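Local structure of germination protein YpeB (Bacillus megaterium QM B1551, 5BOI) at residues A92-F95 against L96-R100; F216-A219 against D220-F223. The protein takes part in spore germination, and its C-terminal PepSY-containing part, the piece crystallised here, is probably inhibitory, although its exact function is unknown. One frame throughout, in Å; residues are numbered along the deposited sequence.

Contact 1. Residues A92-F95 against L96-R100; sequences ATKF and LKDHR
His-99 lies against Phe-95 one helical turn earlier in an offset stack, the ring centroids 4.1 Å apart and the planes inclined at 29°. The imidazole slides over one face of the phenyl ring toward its rim, with His-99 CE1 3.3 Å from Phe-95 CE1. Phe-95 has CG anti to its own nitrogen (chi1 177°), which swings the ring past the carbonyl carbon toward the end of the helix. Phe-22 meets both rings edge to face. Leu-96, on the buried side, packs on Phe-120, Met-137 and Phe-149 of strands 115-123, 134-140 and 146-150.

The same imidazole also forms a hydrogen bond. His-99 ND1 donates to Phe-95 O at 2.9 Å, and the acceptor lies almost exactly in the imidazole plane. Behind this side-chain bond run regular i to i+4 backbone bonds, among them Asp-98 N to Lys-94 O at 2.8 Å.

On the exposed side of the turn, Lys-94 and Asp-98 pair. The Lys-94 chain bends at its last torsion, and its NZ forms a weak salt bridge to Asp-98 OD2 at 3.2 Å.

As His-99 is where the chain leaves helical geometry, its side chain provides a donor for a carbonyl of the last turn; stack and bond together fix the imidazole's rotation and imply that ND1 carries a proton.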
ATOM      1  N   ALA A  92       1.302   3.184 -10.836  1.00 29.72           N
ATOM      2  CA  ALA A  92       1.488   2.511  -9.547  1.00 33.88           C
ATOM      3  C   ALA A  92       0.852   1.116  -9.600  1.00 33.06           C
ATOM      4  O   ALA A  92       1.457   0.119  -9.207  1.00 31.48           O
ATOM      5  CB  ALA A  92       0.899   3.337  -8.415  1.00 31.33           C
ATOM      6  N   THR A  93      -0.368   1.053 -10.108  1.00 28.28           N
ATOM      7  CA  THR A  93      -1.062  -0.229 -10.209  1.00 37.19           C
ATOM      8  C   THR A  93      -0.262  -1.203 -11.092  1.00 42.81           C
ATOM      9  O   THR A  93      -0.080  -2.378 -10.741  1.00 37.94           O
ATOM     10  CB  THR A  93      -2.479  -0.030 -10.769  1.00 34.52           C
ATOM     11  OG1 THR A  93      -3.212   0.855  -9.890  1.00 32.24           O
ATOM     12  CG2 THR A  93      -3.197  -1.386 -10.928  1.00 36.31           C
ATOM     13  N   LYS A  94       0.250  -0.707 -12.217  1.00 38.34           N
ATOM     14  CA  LYS A  94       0.999  -1.554 -13.151  1.00 45.89           C
ATOM     15  C   LYS A  94       2.295  -2.054 -12.528  1.00 40.67           C
ATOM     16  O   LYS A  94       2.680  -3.217 -12.699  1.00 42.59           O
ATOM     17  CB  LYS A  94       1.332  -0.789 -14.435  1.00 44.20           C
ATOM     18  CG  LYS A  94       2.201  -1.615 -15.404  1.00 51.14           C
ATOM     19  CD  LYS A  94       2.798  -0.775 -16.526  1.00 63.64           C
ATOM     20  CE  LYS A  94       3.608  -1.643 -17.513  1.00 60.36           C
ATOM     21  NZ  LYS A  94       2.975  -2.971 -17.786  1.00 65.30           N
ATOM     22  N   PHE A  95       2.962  -1.161 -11.807  1.00 36.64           N
ATOM     23  CA  PHE A  95       4.220  -1.492 -11.155  1.00 39.32           C
ATOM     24  C   PHE A  95       4.031  -2.682 -10.211  1.00 34.23           C
ATOM     25  O   PHE A  95       4.800  -3.651 -10.273  1.00 35.08           O
ATOM     26  CB  PHE A  95       4.761  -0.290 -10.380  1.00 33.37           C
ATOM     27  CG  PHE A  95       6.023  -0.580  -9.624  1.00 33.57           C
ATOM     28  CD1 PHE A  95       7.252  -0.478 -10.248  1.00 38.02           C
ATOM     29  CD2 PHE A  95       5.984  -0.945  -8.292  1.00 39.53           C
ATOM     30  CE1 PHE A  95       8.416  -0.739  -9.560  1.00 38.19           C
ATOM     31  CE2 PHE A  95       7.157  -1.211  -7.596  1.00 41.51           C
ATOM     32  CZ  PHE A  95       8.376  -1.104  -8.244  1.00 37.74           C
ATOM     33  N   LEU A  96       2.994  -2.616  -9.374  1.00 31.85           N
ATOM     34  CA  LEU A  96       2.734  -3.692  -8.412  1.00 38.79           C
ATOM     35  C   LEU A  96       2.537  -5.023  -9.126  1.00 41.58           C
ATOM     36  O   LEU A  96       3.155  -6.019  -8.758  1.00 38.24           O
ATOM     37  CB  LEU A  96       1.518  -3.380  -7.536  1.00 30.84           C
ATOM     38  CG  LEU A  96       1.752  -2.242  -6.533  1.00 29.97           C
ATOM     39  CD1 LEU A  96       0.481  -1.844  -5.825  1.00 34.59           C
ATOM     40  CD2 LEU A  96       2.820  -2.666  -5.541  1.00 38.49           C
ATOM     41  N   LYS A  97       1.696  -5.027 -10.154  1.00 34.62           N
ATOM     42  CA  LYS A  97       1.419  -6.245 -10.900  1.00 40.69           C
ATOM     43  C   LYS A  97       2.677  -6.761 -11.593  1.00 45.18           C
ATOM     44  O   LYS A  97       2.900  -7.966 -11.659  1.00 45.79           O
ATOM     45  CB  LYS A  97       0.298  -6.004 -11.914  1.00 43.09           C
ATOM     46  CG  LYS A  97      -0.944  -5.390 -11.285  1.00 55.15           C
ATOM     47  CD  LYS A  97      -2.224  -5.950 -11.846  1.00 64.67           C
ATOM     48  CE  LYS A  97      -3.315  -5.963 -10.785  1.00 70.64           C
ATOM     49  NZ  LYS A  97      -2.970  -6.845  -9.633  1.00 70.33           N
ATOM     50  N   ASP A  98       3.505  -5.851 -12.098  1.00 39.46           N
ATOM     51  CA  ASP A  98       4.751  -6.243 -12.758  1.00 53.75           C
ATOM     52  C   ASP A  98       5.787  -6.821 -11.795  1.00 50.83           C
ATOM     53  O   ASP A  98       6.722  -7.505 -12.228  1.00 48.55           O
ATOM     54  CB  ASP A  98       5.381  -5.060 -13.509  1.00 53.88           C
ATOM     55  CG  ASP A  98       4.587  -4.647 -14.733  1.00 53.62           C
ATOM     56  OD1 ASP A  98       3.748  -5.444 -15.198  1.00 52.49           O
ATOM     57  OD2 ASP A  98       4.815  -3.532 -15.245  1.00 61.41           O
ATOM     58  N   HIS A  99       5.635  -6.553 -10.501  1.00 44.86           N
ATOM     59  CA  HIS A  99       6.646  -6.976  -9.539  1.00 38.66           C
ATOM     60  C   HIS A  99       6.116  -7.954  -8.498  1.00 44.42           C
ATOM     61  O   HIS A  99       6.562  -7.939  -7.353  1.00 55.87           O
ATOM     62  CB  HIS A  99       7.268  -5.757  -8.858  1.00 41.04           C
ATOM     63  CG  HIS A  99       8.125  -4.944  -9.775  1.00 44.16           C
ATOM     64  ND1 HIS A  99       7.603  -4.024 -10.659  1.00 52.03           N
ATOM     65  CD2 HIS A  99       9.462  -4.958  -9.991  1.00 45.14           C
ATOM     66  CE1 HIS A  99       8.583  -3.482 -11.358  1.00 54.70           C
ATOM     67  NE2 HIS A  99       9.723  -4.033 -10.973  1.00 55.28           N
ATOM     68  N   ARG A 100       5.154  -8.782  -8.908  1.00 38.69           N
ATOM     69  CA  ARG A 100       4.648  -9.917  -8.128  1.00 53.03           C
ATOM     70  C   ARG A 100       3.812  -9.538  -6.909  1.00 57.11           C
ATOM     71  O   ARG A 100       3.613 -10.360  -6.016  1.00 62.25           O
ATOM     72  CB  ARG A 100       5.800 -10.826  -7.676  1.00 67.17           C
ATOM     73  CG  ARG A 100       6.358 -11.715  -8.773  1.00 82.64           C
ATOM     74  CD  ARG A 100       7.674 -12.368  -8.358  1.00 96.42           C
ATOM     75  NE  ARG A 100       7.807 -12.487  -6.908  1.00106.12           N
ATOM     76  CZ  ARG A 100       8.951 -12.755  -6.284  1.00110.24           C
ATOM     77  NH1 ARG A 100       8.983 -12.843  -4.961  1.00110.89           N
ATOM     78  NH2 ARG A 100      10.062 -12.936  -6.984  1.00109.82           N
TER

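Contact 2. Residues F216-A219 against D220-F223; sequences FINA and DTGF
One side-chain oxygen, Asn-218 OD1, is gripped by two successive backbone N-H groups, those of Asp-220 at 2.8 Å and Thr-221 at 3.0 Å. The two donors approach differently: Asp-220 N is tilted only 16° from the amide's carbonyl plane, whereas Thr-221 N stands well above it, 41° out. Having CG anti to the backbone N (chi1 -172°) carries the amide alongside the carbonyl carbon and over the start of the turn. Its other end, ND2, donates to Glu-225 on the returning strand, so both ends of the amide are held.

Asn-218 OD1 with Asp-220 N makes an Asx turn at the head of the beta-hairpin loop that joins strand 211-218 to strand 224-230. The loop is closed by Asn-218 N donating to Phe-223 O at 2.8 Å, and by Gly-222 N bonding to Asn-218 O at 2.9 Å with a more bent geometry. Were Asn-218 replaced by an alanine, the amides of Asp-220 and Thr-221 would probably lose their shared acceptor, and Glu-225 OE2 its ND2 donor.

Thr-221 adds an ST turn, its OG1 accepting from Phe-223 N at 3.1 Å, while the same oxygen rests 3.2 Å from Asn-218 CB. Gly-222 has positive phi, where a side chain would press on the preceding carbonyl oxygen; its own O meets Ile-217 CG2 at 3.4 Å.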
ATOM      1  N   PHE A 216     -17.629   2.735   6.865  1.00 23.67           N
ATOM      2  CA  PHE A 216     -17.639   1.327   7.257  1.00 19.92           C
ATOM      3  C   PHE A 216     -18.750   1.047   8.271  1.00 22.06           C
ATOM      4  O   PHE A 216     -18.799   1.713   9.325  1.00 25.72           O
ATOM      5  CB  PHE A 216     -16.294   0.928   7.860  1.00 21.84           C
ATOM      6  CG  PHE A 216     -15.135   1.002   6.888  1.00 22.98           C
ATOM      7  CD1 PHE A 216     -14.455   2.194   6.682  1.00 23.43           C
ATOM      8  CD2 PHE A 216     -14.724  -0.135   6.197  1.00 24.50           C
ATOM      9  CE1 PHE A 216     -13.370   2.255   5.796  1.00 29.44           C
ATOM     10  CE2 PHE A 216     -13.646  -0.081   5.316  1.00 28.13           C
ATOM     11  CZ  PHE A 216     -12.976   1.113   5.120  1.00 26.28           C
ATOM     12  N   ILE A 217     -19.608   0.074   7.962  1.00 21.54           N
ATOM     13  CA  ILE A 217     -20.711  -0.327   8.856  1.00 22.13           C
ATOM     14  C   ILE A 217     -20.445  -1.747   9.376  1.00 23.34           C
ATOM     15  O   ILE A 217     -20.246  -2.675   8.588  1.00 24.64           O
ATOM     16  CB  ILE A 217     -22.074  -0.287   8.129  1.00 25.88           C
ATOM     17  CG1 ILE A 217     -22.430   1.128   7.668  1.00 23.17           C
ATOM     18  CG2 ILE A 217     -23.219  -0.867   8.997  1.00 27.52           C
ATOM     19  CD1 ILE A 217     -22.460   2.161   8.762  1.00 27.86           C
ATOM     20  N   ASN A 218     -20.407  -1.909  10.699  1.00 21.74           N
ATOM     21  CA  ASN A 218     -20.140  -3.212  11.311  1.00 25.70           C
ATOM     22  C   ASN A 218     -21.120  -4.278  10.778  1.00 26.44           C
ATOM     23  O   ASN A 218     -22.331  -4.057  10.778  1.00 26.11           O
ATOM     24  CB  ASN A 218     -20.242  -3.108  12.850  1.00 24.76           C
ATOM     25  CG  ASN A 218     -19.787  -4.390  13.551  1.00 32.51           C
ATOM     26  OD1 ASN A 218     -20.421  -5.441  13.434  1.00 29.71           O
ATOM     27  ND2 ASN A 218     -18.679  -4.301  14.276  1.00 29.88           N
ATOM     28  N   ALA A 219     -20.604  -5.414  10.302  1.00 22.72           N
ATOM     29  CA  ALA A 219     -21.448  -6.432   9.628  1.00 20.33           C
ATOM     30  C   ALA A 219     -22.237  -7.301  10.609  1.00 25.75           C
ATOM     31  O   ALA A 219     -23.018  -8.155  10.174  1.00 29.97           O
ATOM     32  CB  ALA A 219     -20.597  -7.324   8.735  1.00 22.65           C
ATOM     33  N   ASP A 220     -22.010  -7.105  11.912  1.00 24.73           N
ATOM     34  CA  ASP A 220     -22.779  -7.825  12.950  1.00 26.36           C
ATOM     35  C   ASP A 220     -23.797  -6.925  13.627  1.00 27.15           C
ATOM     36  O   ASP A 220     -24.913  -7.353  13.903  1.00 28.06           O
ATOM     37  CB  ASP A 220     -21.839  -8.430  14.004  1.00 29.59           C
ATOM     38  CG  ASP A 220     -21.008  -9.600  13.452  1.00 42.66           C
ATOM     39  OD1 ASP A 220     -21.301 -10.070  12.330  1.00 36.45           O
ATOM     40  OD2 ASP A 220     -20.063 -10.047  14.140  1.00 51.60           O
ATOM     41  N   THR A 221     -23.407  -5.678  13.921  1.00 25.69           N
ATOM     42  CA  THR A 221     -24.276  -4.769  14.675  1.00 27.49           C
ATOM     43  C   THR A 221     -24.986  -3.714  13.826  1.00 26.64           C
ATOM     44  O   THR A 221     -25.958  -3.094  14.268  1.00 27.05           O
ATOM     45  CB  THR A 221     -23.472  -3.983  15.760  1.00 31.96           C
ATOM     46  OG1 THR A 221     -22.468  -3.176  15.121  1.00 29.10           O
ATOM     47  CG2 THR A 221     -22.814  -4.907  16.766  1.00 31.28           C
ATOM     48  N   GLY A 222     -24.423  -3.416  12.658  1.00 26.21           N
ATOM     49  CA  GLY A 222     -24.895  -2.278  11.893  1.00 27.83           C
ATOM     50  C   GLY A 222     -24.429  -0.903  12.377  1.00 30.47           C
ATOM     51  O   GLY A 222     -24.879   0.105  11.840  1.00 29.64           O
ATOM     52  N   PHE A 223     -23.523  -0.842  13.354  1.00 24.59           N
ATOM     53  CA  PHE A 223     -23.049   0.437  13.868  1.00 26.87           C
ATOM     54  C   PHE A 223     -21.878   0.938  13.006  1.00 21.13           C
ATOM     55  O   PHE A 223     -21.134   0.143  12.439  1.00 24.61           O
ATOM     56  CB  PHE A 223     -22.583   0.344  15.328  1.00 25.46           C
ATOM     57  CG  PHE A 223     -23.645  -0.176  16.285  1.00 27.73           C
ATOM     58  CD1 PHE A 223     -24.989   0.083  16.058  1.00 25.33           C
ATOM     59  CD2 PHE A 223     -23.284  -0.901  17.420  1.00 28.36           C
ATOM     60  CE1 PHE A 223     -25.975  -0.399  16.953  1.00 31.11           C
ATOM     61  CE2 PHE A 223     -24.276  -1.390  18.324  1.00 26.16           C
ATOM     62  CZ  PHE A 223     -25.609  -1.125  18.074  1.00 28.78           C
TER

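Overall arrangement
From the N terminus, the chain passes helix 12-22 and the antiparallel strands 30-35 to 69-74 before reaching helix 85-98, whose C-terminal end is contact 1. That contact finishes the helix rather than closing a long loop, and sets it against strands 115-123, 134-140 and 146-150. Contact 2 comes much later and closes the tight hairpin between strands 211-218 and 224-230, beside strand 198-208. The two follow in series, neither nested nor crossed, and belong to different sequence families, both of the PepSY clan. The centres of contact 1 and contact 2 are about 33 Å apart, on opposite sides of the chain's centre, and the two do not touch.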